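Long-range contacts in endoglucanase (Clostridium thermocellum, PDB 2E4T), which probably hydrolyses internal beta-1,4-glucosidic bonds of cellulose and xyloglucan, this chain being the family 44 glycoside hydrolase module of a larger multidomain enzyme: residues L34-T39 against A402-Y407; G29-L34 against L388-G393; K21-Y26 against G415-T420; N366-G371 against W477-G482. All coordinates share one frame; numbering follows the deposited sequence. Where two conformers were deposited one is given.

Contact 1. Residues L34-T39 against A402-Y407; sequences LDATVT and AGINLY. With ZN (zinc ion), chain B; GOL (glycerol), chain G.
N405, on helix 398-408, reaches across to the backbone of A36 and T37, which lie in the loop between strands 26-30 and 40-43. Its CB lies 3.6 Å from O3 of a glycerol that probably came from the crystallisation liquor. With chi1 at -80°, CG stands beside the backbone N, and the amide is carried out of the helix toward the loop. On one side of the amide, OD1 accepts from T37 N over 2.8 Å. The bond is nearly straight (167° at the hydrogen), and the donor lies in the carbonyl plane. OD1 also rests 3.4 Å from A36 CA, and a water held by T37 OG1 adds a weak bond to it; T37 OG1 itself is bonded to N409. On the other side, ND2 donates to glycerol O3 at 2.9 Å, while glycerol O2 donates to D35 O, so the ligand bridges helix and loop.

Next to the amide, I404 makes the apolar part of the contact. I404 CG2 packs 3.5 Å from T37 O and also meets A36 CB, while I404 CD1 touches L34 CD1 at 3.8 Å, the side chains crossing at about a right angle. D35, the centre of an inverse gamma turn, directs its carboxylate away from 402-407; its OD2 binds zinc at 2.0 Å, as do A395 O and E401 OE1. The loop is held to helix 398-408 through the zinc shared by D35 and E401, T37 O on T408 OG1, and the N405 amide. In this crystal the T37 and glycerol bonds together probably set that amide's rotation; the former is the protein's own.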
loop_
_atom_site.group_PDB
_atom_site.type_symbol
_atom_site.label_atom_id
_atom_site.label_comp_id
_atom_site.label_asym_id
_atom_site.label_seq_id
_atom_site.Cartn_x
_atom_site.Cartn_y
_atom_site.Cartn_z
ATOM N N LEU A 34 3.821 -4.038 -12.808
ATOM C CA LEU A 34 5.115 -4.596 -12.438
ATOM C C LEU A 34 5.370 -5.951 -13.083
ATOM O O LEU A 34 4.463 -6.718 -13.383
ATOM C CB LEU A 34 5.222 -4.776 -10.931
ATOM C CG LEU A 34 5.168 -3.506 -10.086
ATOM C CD1 LEU A 34 5.401 -3.875 -8.599
ATOM C CD2 LEU A 34 6.168 -2.473 -10.551
ATOM N N ASP A 35 6.675 -6.269 -13.148
ATOM C CA ASP A 35 7.158 -7.607 -13.456
ATOM C C ASP A 35 7.192 -8.434 -12.159
ATOM O O ASP A 35 8.250 -8.828 -11.646
ATOM C CB ASP A 35 8.563 -7.530 -14.018
ATOM C CG ASP A 35 8.685 -6.526 -15.142
ATOM O OD1 ASP A 35 7.854 -6.597 -16.088
ATOM O OD2 ASP A 35 9.641 -5.687 -15.153
ATOM N N ALA A 36 6.007 -8.617 -11.587
ATOM C CA ALA A 36 5.879 -9.374 -10.336
ATOM C C ALA A 36 4.452 -9.869 -10.301
ATOM O O ALA A 36 3.524 -9.258 -10.877
ATOM C CB ALA A 36 6.126 -8.503 -9.120
ATOM N N THR A 37 4.248 -10.980 -9.602
ATOM C CA THR A 37 2.901 -11.456 -9.298
ATOM C C THR A 37 2.409 -10.670 -8.099
ATOM O O THR A 37 3.035 -10.711 -7.005
ATOM C CB THR A 37 2.964 -12.964 -8.993
ATOM O OG1 THR A 37 3.503 -13.644 -10.148
ATOM C CG2 THR A 37 1.610 -13.502 -8.608
ATOM N N VAL A 38 1.402 -9.833 -8.299
ATOM C CA VAL A 38 0.880 -8.999 -7.227
ATOM C C VAL A 38 -0.509 -9.462 -6.853
ATOM O O VAL A 38 -1.211 -10.135 -7.603
ATOM C CB VAL A 38 0.871 -7.496 -7.605
ATOM C CG1 VAL A 38 2.287 -7.019 -7.981
ATOM C CG2 VAL A 38 -0.116 -7.157 -8.706
ATOM N N THR A 39 -0.921 -9.057 -5.618
ATOM C CA THR A 39 -2.205 -9.536 -5.088
ATOM C C THR A 39 -3.201 -8.412 -4.824
ATOM O O THR A 39 -4.304 -8.651 -4.355
ATOM C CB THR A 39 -1.988 -10.339 -3.814
ATOM O OG1 THR A 39 -1.419 -9.463 -2.836
ATOM C CG2 THR A 39 -1.065 -11.530 -4.049
ATOM N N ALA A 402 11.644 -8.707 -7.246
ATOM C CA ALA A 402 12.086 -9.989 -6.694
ATOM C C ALA A 402 11.590 -10.115 -5.237
ATOM O O ALA A 402 11.210 -11.207 -4.798
ATOM C CB ALA A 402 13.584 -10.101 -6.754
ATOM N N GLY A 403 11.663 -9.020 -4.465
ATOM C CA GLY A 403 11.197 -9.049 -3.082
ATOM C C GLY A 403 9.717 -9.432 -2.980
ATOM O O GLY A 403 9.313 -10.187 -2.071
ATOM N N ILE A 404 8.911 -8.917 -3.926
ATOM C CA ILE A 404 7.490 -9.289 -3.976
ATOM C C ILE A 404 7.341 -10.775 -4.371
ATOM O O ILE A 404 6.635 -11.541 -3.699
ATOM C CB ILE A 404 6.718 -8.367 -4.960
ATOM C CG1 ILE A 404 6.735 -6.930 -4.440
ATOM C CG2 ILE A 404 5.318 -8.886 -5.169
ATOM C CD1 ILE A 404 6.296 -5.896 -5.477
ATOM N N ASN A 405 7.977 -11.179 -5.496
ATOM C CA ASN A 405 7.823 -12.569 -5.954
ATOM C C ASN A 405 8.340 -13.572 -4.940
ATOM O O ASN A 405 7.882 -14.730 -4.934
ATOM C CB ASN A 405 8.535 -12.776 -7.301
ATOM C CG ASN A 405 7.709 -12.274 -8.460
ATOM O OD1 ASN A 405 6.490 -12.161 -8.422
ATOM N ND2 ASN A 405 8.439 -11.994 -9.581
ATOM N N LEU A 406 9.289 -13.198 -4.084
ATOM C CA LEU A 406 9.771 -14.134 -3.060
ATOM C C LEU A 406 8.575 -14.597 -2.186
ATOM O O LEU A 406 8.589 -15.736 -1.674
ATOM C CB LEU A 406 10.850 -13.491 -2.229
ATOM C CG LEU A 406 11.686 -14.472 -1.394
ATOM C CD1 LEU A 406 12.522 -15.409 -2.236
ATOM C CD2 LEU A 406 12.555 -13.679 -0.396
ATOM N N TYR A 407 7.588 -13.707 -1.998
ATOM C CA TYR A 407 6.377 -14.054 -1.280
ATOM C C TYR A 407 5.285 -14.612 -2.173
ATOM O O TYR A 407 4.559 -15.527 -1.754
ATOM C CB TYR A 407 5.803 -12.841 -0.535
ATOM C CG TYR A 407 6.640 -12.435 0.652
ATOM C CD1 TYR A 407 6.251 -12.819 1.960
ATOM C CD2 TYR A 407 7.799 -11.673 0.497
ATOM C CE1 TYR A 407 6.988 -12.460 3.060
ATOM C CE2 TYR A 407 8.580 -11.322 1.588
ATOM C CZ TYR A 407 8.161 -11.689 2.903
ATOM O OH TYR A 407 8.907 -11.377 4.009
HETATM ZN ZN ZN B . 10.874 -5.201 -13.710
HETATM C C1 GOL G . 12.025 -9.169 -11.552
HETATM O O1 GOL G . 12.625 -9.692 -12.723
HETATM C C2 GOL G . 11.217 -10.247 -10.839
HETATM O O2 GOL G . 10.196 -10.743 -11.694
HETATM C C3 GOL G . 12.101 -11.365 -10.365
HETATM O O3 GOL G . 11.326 -12.236 -9.529
HETATM O O HOH W 1 6.106 -13.907 -11.315
#

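Contact 2. Residues G29-L34 against L388-G393; sequences GSNQEL and LATFWG
N31 and Q32 meet the indole of W392 in different ways. Q32 NE2 sits over one face of the ring, offset toward its rim and 3.4 Å from W392 CZ2, with the amide plane turned 63° from the indole. N31 crosses the tryptophan at about a right angle, its CG 3.3 Å from W392 CE3. The bend at chi2 of Q32 (64°) folds the side chain back over W392 and also brings OE1 to G393 N, which donates to it at 2.8 Å.

The backbones run in parallel here, G29 pairing with T390 and S30 with F391. Strands 26-30 and 388-391 are the first and last of the eight parallel strands, and their pairing closes the TIM barrel. G29 N donates to A389 O, F391 N to G29 O, and N31 N to F391 O. The last of these comes in nearly along the C=O axis of F391. N31 ND2 joins it on the same oxygen at 3.0 Å, well above the carbonyl plane although F391 O lies close to the plane of the N31 amide. A water that accepts from Q32 N can donate to F391 O or to G393 O, which compete for its protons. Further bonds to R42 and T358 fix the N31 amide.

S30 and F391 lie on one face of the pairing, T390 on the other. S30 OG donates to Q32 O at 2.7 Å, spanning the turn that leaves the strand. Beyond that turn L34 forks: CD1 approaches F391 CD2 at 4.1 Å, the side chains crossing at about a right angle, and CD2 lies 3.4 Å from G393 O.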
loop_
_atom_site.group_PDB
_atom_site.type_symbol
_atom_site.label_atom_id
_atom_site.label_comp_id
_atom_site.label_asym_id
_atom_site.label_seq_id
_atom_site.Cartn_x
_atom_site.Cartn_y
_atom_site.Cartn_z
ATOM N N GLY A 29 0.671 -5.904 -3.055
ATOM C CA GLY A 29 0.107 -5.223 -4.209
ATOM C C GLY A 29 1.040 -4.167 -4.822
ATOM O O GLY A 29 2.127 -3.849 -4.311
ATOM N N SER A 30 0.527 -3.576 -5.931
ATOM C CA SER A 30 1.246 -2.488 -6.583
ATOM C C SER A 30 0.230 -1.452 -7.136
ATOM O O SER A 30 -0.944 -1.744 -7.352
ATOM C CB SER A 30 2.161 -2.986 -7.730
ATOM O OG SER A 30 1.415 -3.444 -8.851
ATOM N N ASN A 31 0.773 -0.256 -7.388
ATOM C CA ASN A 31 0.071 0.800 -8.118
ATOM C C ASN A 31 0.324 0.736 -9.621
ATOM O O ASN A 31 -0.584 1.026 -10.413
ATOM C CB ASN A 31 0.485 2.179 -7.635
ATOM C CG ASN A 31 -0.046 2.522 -6.264
ATOM O OD1 ASN A 31 -1.144 3.100 -6.140
ATOM N ND2 ASN A 31 0.730 2.262 -5.201
ATOM N N GLN A 32 1.570 0.422 -10.019
ATOM C CA GLN A 32 1.983 0.377 -11.410
ATOM C C GLN A 32 1.954 -1.064 -11.918
ATOM O O GLN A 32 1.746 -2.036 -11.181
ATOM C CB GLN A 32 3.408 0.970 -11.578
ATOM C CG GLN A 32 3.442 2.491 -11.500
ATOM C CD GLN A 32 3.021 3.056 -10.168
ATOM O OE1 GLN A 32 3.520 2.684 -9.101
ATOM N NE2 GLN A 32 2.074 4.012 -10.218
ATOM N N GLU A 33 2.198 -1.210 -13.233
ATOM C CA GLU A 33 2.258 -2.519 -13.891
ATOM C C GLU A 33 3.675 -3.059 -13.707
ATOM O O GLU A 33 4.629 -2.592 -14.348
ATOM C CB GLU A 33 1.895 -2.392 -15.371
ATOM C CG GLU A 33 0.430 -1.977 -15.540
ATOM C CD GLU A 33 -0.033 -1.748 -16.963
ATOM O OE1 GLU A 33 0.784 -1.416 -17.856
ATOM O OE2 GLU A 33 -1.277 -1.889 -17.208
ATOM N N LEU A 34 3.821 -4.038 -12.808
ATOM C CA LEU A 34 5.115 -4.596 -12.438
ATOM C C LEU A 34 5.370 -5.951 -13.083
ATOM O O LEU A 34 4.463 -6.718 -13.383
ATOM C CB LEU A 34 5.222 -4.776 -10.931
ATOM C CG LEU A 34 5.168 -3.506 -10.086
ATOM C CD1 LEU A 34 5.401 -3.875 -8.599
ATOM C CD2 LEU A 34 6.168 -2.473 -10.551
ATOM N N LEU A 388 -3.676 -4.261 3.471
ATOM C CA LEU A 388 -3.438 -4.086 2.038
ATOM C C LEU A 388 -2.227 -3.169 1.931
ATOM O O LEU A 388 -2.069 -2.232 2.723
ATOM C CB LEU A 388 -4.684 -3.508 1.342
ATOM C CG LEU A 388 -4.559 -3.231 -0.159
ATOM C CD1 LEU A 388 -5.885 -3.459 -0.863
ATOM C CD2 LEU A 388 -4.063 -1.816 -0.459
ATOM N N ALA A 389 -1.382 -3.415 0.904
ATOM C CA ALA A 389 -0.282 -2.487 0.637
ATOM C C ALA A 389 -0.018 -2.541 -0.855
ATOM O O ALA A 389 -0.129 -3.582 -1.496
ATOM C CB ALA A 389 0.954 -2.835 1.470
ATOM N N THR A 390 0.378 -1.362 -1.373
ATOM C CA THR A 390 0.646 -1.218 -2.799
ATOM C C THR A 390 1.894 -0.345 -3.003
ATOM O O THR A 390 1.876 0.861 -2.718
ATOM C CB THR A 390 -0.623 -0.667 -3.572
ATOM O OG1 THR A 390 -1.240 0.381 -2.839
ATOM C CG2 THR A 390 -1.659 -1.744 -3.754
ATOM N N PHE A 391 2.961 -0.986 -3.489
ATOM C CA PHE A 391 4.206 -0.290 -3.807
ATOM C C PHE A 391 3.951 0.765 -4.889
ATOM O O PHE A 391 3.151 0.532 -5.827
ATOM C CB PHE A 391 5.193 -1.346 -4.338
ATOM C CG PHE A 391 6.482 -0.781 -4.894
ATOM C CD1 PHE A 391 7.453 -0.215 -4.070
ATOM C CD2 PHE A 391 6.720 -0.823 -6.270
ATOM C CE1 PHE A 391 8.615 0.317 -4.608
ATOM C CE2 PHE A 391 7.885 -0.315 -6.806
ATOM C CZ PHE A 391 8.819 0.256 -5.981
ATOM N N TRP A 392 4.637 1.910 -4.812
ATOM C CA TRP A 392 4.605 2.915 -5.853
ATOM C C TRP A 392 5.973 2.971 -6.531
ATOM O O TRP A 392 6.964 3.295 -5.869
ATOM C CB TRP A 392 4.214 4.303 -5.315
ATOM C CG TRP A 392 4.071 5.304 -6.441
ATOM C CD1 TRP A 392 5.063 5.944 -7.123
ATOM C CD2 TRP A 392 2.835 5.711 -7.086
ATOM N NE1 TRP A 392 4.541 6.723 -8.159
ATOM C CE2 TRP A 392 3.178 6.583 -8.154
ATOM C CE3 TRP A 392 1.491 5.420 -6.870
ATOM C CZ2 TRP A 392 2.195 7.136 -9.007
ATOM C CZ3 TRP A 392 0.518 5.983 -7.730
ATOM C CH2 TRP A 392 0.881 6.841 -8.768
ATOM N N GLY A 393 5.983 2.622 -7.816
ATOM C CA GLY A 393 7.214 2.614 -8.589
ATOM C C GLY A 393 7.057 1.693 -9.767
ATOM O O GLY A 393 6.163 0.850 -9.816
HETATM O O HOH W 2 3.973 -0.297 -8.388
#

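Contact 3. Residues K21-Y26 against G415-T420; sequences KPISPY and GKFGDT
I23 and D419 meet where the long strand 8-22 of the beta-sheet domain ends, just before the chain enters the barrel at strand 26-30. I23 N donates to D419 O over 2.8 Å, almost straight at 176°, though the donor stands above the carbonyl plane. One residue earlier, P22 faces T420 as an antiparallel non-hydrogen-bonded pair, their CA atoms 4.4 Å apart. D419 and T420 together face I438 of the next strand, forming a classic beta bulge at the start of strand 420-426.

The tight side of the contact is the buried one. With chi1 of I23 at -64°, CG1 lies beside the backbone N and CD1 extends toward the 415-420 loop. There it touches F417 CE2 at 3.7 Å, approaching the ring obliquely, the two side chains crossing at about a right angle. H447 and I449 of strand 442-452 pack on F417, and Y407 of helix 398-408 meets its ring edge-to-face. Y28 touches both I23 and F417, bringing the first barrel strand into this core. T420 is the buried border of this part: its CA lies 3.5 Å from K21 O in a CA-H...O contact, and its OG1 is bonded to G440 O.

The outer side is looser. P22 and D419 are exposed, and K21 turns its CB away from the loop, its NZ bonded to E19 O. D419 does not direct its carboxylate at the facing segment; OD1 is taken by G440 N, in the turn between strands 432-439 and 442-452. A second CA-H...O contact joins the backbones here, P22 CA lying 3.5 Å from D419 O.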
loop_
_atom_site.group_PDB
_atom_site.type_symbol
_atom_site.label_atom_id
_atom_site.label_comp_id
_atom_site.label_asym_id
_atom_site.label_seq_id
_atom_site.Cartn_x
_atom_site.Cartn_y
_atom_site.Cartn_z
ATOM N N LYS A 21 -1.525 -16.135 13.373
ATOM C CA LYS A 21 -2.386 -15.024 12.968
ATOM C C LYS A 21 -2.446 -14.993 11.469
ATOM O O LYS A 21 -1.433 -15.202 10.797
ATOM C CB LYS A 21 -1.980 -13.717 13.605
ATOM C CG LYS A 21 -0.593 -13.426 13.336
ATOM C CD LYS A 21 -0.187 -12.059 13.812
ATOM C CE LYS A 21 -0.191 -11.927 15.324
ATOM N NZ LYS A 21 0.878 -12.798 15.944
ATOM N N PRO A 22 -3.613 -14.688 10.891
ATOM C CA PRO A 22 -3.694 -14.653 9.432
ATOM C C PRO A 22 -2.853 -13.479 8.874
ATOM O O PRO A 22 -2.855 -12.378 9.432
ATOM C CB PRO A 22 -5.176 -14.443 9.170
ATOM C CG PRO A 22 -5.716 -13.783 10.382
ATOM C CD PRO A 22 -4.908 -14.370 11.536
ATOM N N ILE A 23 -2.220 -13.747 7.742
ATOM C CA ILE A 23 -1.558 -12.717 6.933
ATOM C C ILE A 23 -2.552 -12.315 5.841
ATOM O O ILE A 23 -3.017 -13.143 5.064
ATOM C CB ILE A 23 -0.278 -13.261 6.282
ATOM C CG1 ILE A 23 0.729 -13.622 7.376
ATOM C CG2 ILE A 23 0.297 -12.230 5.299
ATOM C CD1 ILE A 23 1.964 -14.371 6.852
ATOM N N SER A 24 -2.903 -11.022 5.806
ATOM C CA SER A 24 -3.868 -10.616 4.789
ATOM C C SER A 24 -3.280 -10.854 3.391
ATOM O O SER A 24 -2.144 -10.464 3.122
ATOM C CB SER A 24 -4.190 -9.131 4.938
ATOM O OG SER A 24 -5.109 -8.814 3.907
ATOM N N PRO A 25 -4.065 -11.411 2.478
ATOM C CA PRO A 25 -3.527 -11.739 1.158
ATOM C C PRO A 25 -3.146 -10.524 0.334
ATOM O O PRO A 25 -2.438 -10.691 -0.669
ATOM C CB PRO A 25 -4.655 -12.530 0.474
ATOM C CG PRO A 25 -5.442 -13.187 1.623
ATOM C CD PRO A 25 -5.367 -12.093 2.725
ATOM N N TYR A 26 -3.649 -9.340 0.705
ATOM C CA TYR A 26 -3.618 -8.161 -0.159
ATOM C C TYR A 26 -2.442 -7.236 0.129
ATOM O O TYR A 26 -2.375 -6.129 -0.421
ATOM C CB TYR A 26 -4.938 -7.365 -0.025
ATOM C CG TYR A 26 -6.147 -8.261 -0.099
ATOM C CD1 TYR A 26 -6.344 -9.142 -1.204
ATOM C CD2 TYR A 26 -7.104 -8.240 0.923
ATOM C CE1 TYR A 26 -7.459 -9.974 -1.243
ATOM C CE2 TYR A 26 -8.214 -9.066 0.876
ATOM C CZ TYR A 26 -8.408 -9.923 -0.203
ATOM O OH TYR A 26 -9.510 -10.743 -0.241
ATOM N N GLY A 415 4.092 -20.867 -6.434
ATOM C CA GLY A 415 4.421 -21.143 -5.038
ATOM C C GLY A 415 4.435 -19.844 -4.265
ATOM O O GLY A 415 5.002 -18.835 -4.726
ATOM N N LYS A 416 3.883 -19.857 -3.047
ATOM C CA LYS A 416 3.746 -18.614 -2.280
ATOM C C LYS A 416 3.999 -18.860 -0.803
ATOM O O LYS A 416 3.879 -19.982 -0.286
ATOM C CB LYS A 416 2.392 -17.955 -2.507
ATOM C CG LYS A 416 1.227 -18.806 -2.104
ATOM C CD LYS A 416 -0.133 -18.099 -2.484
ATOM C CE LYS A 416 -1.312 -18.838 -2.048
ATOM N NZ LYS A 416 -2.587 -18.218 -2.493
ATOM N N PHE A 417 4.384 -17.786 -0.122
ATOM C CA PHE A 417 4.492 -17.787 1.331
ATOM C C PHE A 417 3.153 -18.215 1.931
ATOM O O PHE A 417 2.077 -18.030 1.340
ATOM C CB PHE A 417 4.883 -16.383 1.789
ATOM C CG PHE A 417 5.395 -16.281 3.196
ATOM C CD1 PHE A 417 6.560 -16.967 3.590
ATOM C CD2 PHE A 417 4.795 -15.433 4.133
ATOM C CE1 PHE A 417 7.066 -16.808 4.887
ATOM C CE2 PHE A 417 5.300 -15.267 5.407
ATOM C CZ PHE A 417 6.455 -15.957 5.799
ATOM N N GLY A 418 3.209 -18.846 3.117
ATOM C CA GLY A 418 1.979 -19.224 3.802
ATOM C C GLY A 418 1.134 -18.014 4.154
ATOM O O GLY A 418 1.598 -16.857 4.175
ATOM N N ASP A 419 -0.136 -18.306 4.487
ATOM C CA ASP A 419 -1.112 -17.291 4.848
ATOM C C ASP A 419 -1.367 -17.172 6.338
ATOM O O ASP A 419 -2.200 -16.341 6.738
ATOM C CB ASP A 419 -2.417 -17.453 4.056
ATOM C CG ASP A 419 -3.105 -18.759 4.327
ATOM O OD1 ASP A 419 -2.565 -19.619 5.040
ATOM O OD2 ASP A 419 -4.273 -18.904 3.847
ATOM N N THR A 420 -0.677 -17.952 7.175
ATOM C CA THR A 420 -0.811 -17.842 8.625
ATOM C C THR A 420 0.590 -17.631 9.203
ATOM O O THR A 420 1.461 -18.519 9.105
ATOM C CB THR A 420 -1.448 -19.114 9.196
ATOM O OG1 THR A 420 -2.767 -19.206 8.671
ATOM C CG2 THR A 420 -1.512 -19.061 10.733
#

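Contact 4. Residues N366-G371 against W477-G482; sequences NHITGG and WAFDRG
I368 meets F479 and R481 because of how its branches are turned. Its CG1 is set opposite the backbone N (chi1 -176°), and chi2 at 55° then swings CD1 toward the end of strand 474-480. F479, for its part, holds CG between its own N and carbonyl carbon (chi1 64°), which directs the ring at the start of helix 368-384. I368 CD1 comes to the rim of that ring near its plane, 3.7 Å from F479 CD1, and reaches the backbone as well, 3.7 Å from D480 C. On the other branch, I368 CG2 packs on the aliphatic stem of R481, 3.5 Å from R481 CG and a little farther from R481 CD.

One turn later in the helix, G371 O also sits near the plane of the phenylalanine ring, 3.6 Å from F479 CZ. The ring edge is therefore shared between a methyl group and a main-chain carbonyl, and no hydrogen bond crosses between the segments.

H367 is the N-cap of the helix: its ND1 accepts from T369 N at 3.1 Å, the donor tilted from the imidazole plane, and also lies 2.8 Å from T369 OG1, to which it is hydrogen-bonded. Across the contact, D480 turns its CB away from the helix and forms a salt bridge with R489 of the adjoining strand.

F479 also touches Y399 and A402 of helix 398-408, and I368 touches Y399, so the ring and the isoleucine lie where two barrel helices meet the beta-sheet domain. Strand 508-514 flanks strand 474-480 on its other side from 486-492, with A509 touching F479.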
loop_
_atom_site.group_PDB
_atom_site.type_symbol
_atom_site.label_atom_id
_atom_site.label_comp_id
_atom_site.label_asym_id
_atom_site.label_seq_id
_atom_site.Cartn_x
_atom_site.Cartn_y
_atom_site.Cartn_z
ATOM N N ASN A 366 16.600 -1.152 -7.958
ATOM C CA ASN A 366 17.463 -1.899 -8.872
ATOM C C ASN A 366 18.759 -2.367 -8.187
ATOM O O ASN A 366 19.724 -2.762 -8.859
ATOM C CB ASN A 366 17.768 -1.098 -10.130
ATOM C CG ASN A 366 18.550 0.163 -9.805
ATOM O OD1 ASN A 366 18.682 0.557 -8.661
ATOM N ND2 ASN A 366 19.145 0.753 -10.824
ATOM N N HIS A 367 18.743 -2.410 -6.844
ATOM C CA HIS A 367 19.899 -2.800 -6.047
ATOM C C HIS A 367 19.473 -3.891 -5.070
ATOM O O HIS A 367 18.328 -3.902 -4.571
ATOM C CB HIS A 367 20.417 -1.578 -5.231
ATOM C CG HIS A 367 21.727 -1.783 -4.553
ATOM N ND1 HIS A 367 21.856 -2.104 -3.201
ATOM C CD2 HIS A 367 22.966 -1.664 -5.075
ATOM C CE1 HIS A 367 23.156 -2.202 -2.959
ATOM N NE2 HIS A 367 23.856 -1.929 -4.066
ATOM N N ILE A 368 20.418 -4.757 -4.692
ATOM C CA ILE A 368 20.092 -5.837 -3.762
ATOM C C ILE A 368 19.447 -5.272 -2.483
ATOM O O ILE A 368 18.518 -5.930 -1.938
ATOM C CB ILE A 368 21.343 -6.682 -3.417
ATOM C CG1 ILE A 368 21.004 -7.870 -2.515
ATOM C CG2 ILE A 368 22.457 -5.843 -2.779
ATOM C CD1 ILE A 368 19.926 -8.813 -3.019
ATOM N N THR A 369 19.891 -4.127 -1.983
ATOM C CA THR A 369 19.319 -3.628 -0.726
ATOM C C THR A 369 17.861 -3.181 -0.892
ATOM O O THR A 369 17.099 -3.234 0.101
ATOM C CB THR A 369 20.174 -2.538 -0.094
ATOM O OG1 THR A 369 20.256 -1.371 -0.962
ATOM C CG2 THR A 369 21.525 -3.035 0.304
ATOM N N GLY A 370 17.453 -2.745 -2.084
ATOM C CA GLY A 370 16.046 -2.478 -2.298
ATOM C C GLY A 370 15.224 -3.742 -2.279
ATOM O O GLY A 370 14.059 -3.749 -1.830
ATOM N N GLY A 371 15.787 -4.864 -2.752
ATOM C CA GLY A 371 15.079 -6.146 -2.707
ATOM C C GLY A 371 14.985 -6.716 -1.302
ATOM O O GLY A 371 13.924 -7.240 -0.903
ATOM N N TRP A 477 14.700 -21.165 -2.269
ATOM C CA TRP A 477 14.751 -20.254 -3.399
ATOM C C TRP A 477 15.340 -18.929 -2.923
ATOM O O TRP A 477 15.074 -18.518 -1.788
ATOM C CB TRP A 477 13.333 -20.036 -3.981
ATOM C CG TRP A 477 12.795 -21.242 -4.674
ATOM C CD1 TRP A 477 12.760 -21.407 -6.055
ATOM C CD2 TRP A 477 12.206 -22.408 -4.128
ATOM N NE1 TRP A 477 12.181 -22.581 -6.370
ATOM C CE2 TRP A 477 11.847 -23.234 -5.220
ATOM C CE3 TRP A 477 11.926 -22.841 -2.834
ATOM C CZ2 TRP A 477 11.222 -24.481 -5.055
ATOM C CZ3 TRP A 477 11.298 -24.062 -2.647
ATOM C CH2 TRP A 477 10.979 -24.859 -3.753
ATOM N N ALA A 478 16.166 -18.280 -3.748
ATOM C CA ALA A 478 16.837 -17.075 -3.241
ATOM C C ALA A 478 17.171 -16.126 -4.379
ATOM O O ALA A 478 17.282 -16.512 -5.544
ATOM C CB ALA A 478 18.124 -17.438 -2.485
ATOM N N PHE A 479 17.363 -14.854 -3.983
ATOM C CA PHE A 479 18.010 -13.873 -4.853
ATOM C C PHE A 479 19.139 -13.189 -4.072
ATOM O O PHE A 479 19.246 -13.263 -2.843
ATOM C CB PHE A 479 17.021 -12.849 -5.459
ATOM C CG PHE A 479 16.334 -11.936 -4.458
ATOM C CD1 PHE A 479 16.957 -10.783 -3.988
ATOM C CD2 PHE A 479 15.033 -12.210 -4.013
ATOM C CE1 PHE A 479 16.302 -9.920 -3.138
ATOM C CE2 PHE A 479 14.373 -11.334 -3.170
ATOM C CZ PHE A 479 14.994 -10.164 -2.737
ATOM N N ASP A 480 20.046 -12.548 -4.843
ATOM C CA ASP A 480 21.284 -12.045 -4.261
ATOM C C ASP A 480 21.881 -11.032 -5.268
ATOM O O ASP A 480 21.232 -10.693 -6.266
ATOM C CB ASP A 480 22.242 -13.185 -3.893
ATOM C CG ASP A 480 22.508 -14.087 -5.077
ATOM O OD1 ASP A 480 22.580 -13.587 -6.244
ATOM O OD2 ASP A 480 22.682 -15.314 -4.835
ATOM N N ARG A 481 23.100 -10.573 -5.026
ATOM C CA ARG A 481 23.721 -9.588 -5.952
ATOM C C ARG A 481 23.964 -10.171 -7.319
ATOM O O ARG A 481 24.071 -9.408 -8.300
ATOM C CB ARG A 481 25.002 -9.038 -5.352
ATOM C CG ARG A 481 24.690 -7.979 -4.341
ATOM C CD ARG A 481 25.871 -7.538 -3.558
ATOM N NE ARG A 481 26.364 -8.604 -2.692
ATOM C CZ ARG A 481 27.392 -8.476 -1.858
ATOM N NH1 ARG A 481 28.052 -7.301 -1.803
ATOM N NH2 ARG A 481 27.785 -9.504 -1.127
ATOM N N GLY A 482 24.142 -11.468 -7.423
ATOM C CA GLY A 482 24.381 -12.060 -8.740
ATOM C C GLY A 482 23.206 -11.899 -9.685
ATOM O O GLY A 482 23.383 -11.780 -10.920
#

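How the contacts relate
Contacts 1 and 2 share L34, and their centres are 10 Å apart: strand 26-30 closes the barrel in contact 2, then runs into the loop of contact 1 that carries zinc ligand D35. Contact 3, 14 Å from contact 1 between centres, lies where the chain passes from the beta-sheet domain into the barrel; Y407 O lies 2.8 Å from F417 N, and T39 OG1 lies 2.7 Å from P25 O. Contact 4 meets contact 1 through F479 on A402, G403 and L406, and through W477 O near L406, but contacts 3 and 4, though both on the nine-stranded sheet, stay 22 Å apart between centres. Helix 398-408 is thus common ground for the domain interface and the zinc site.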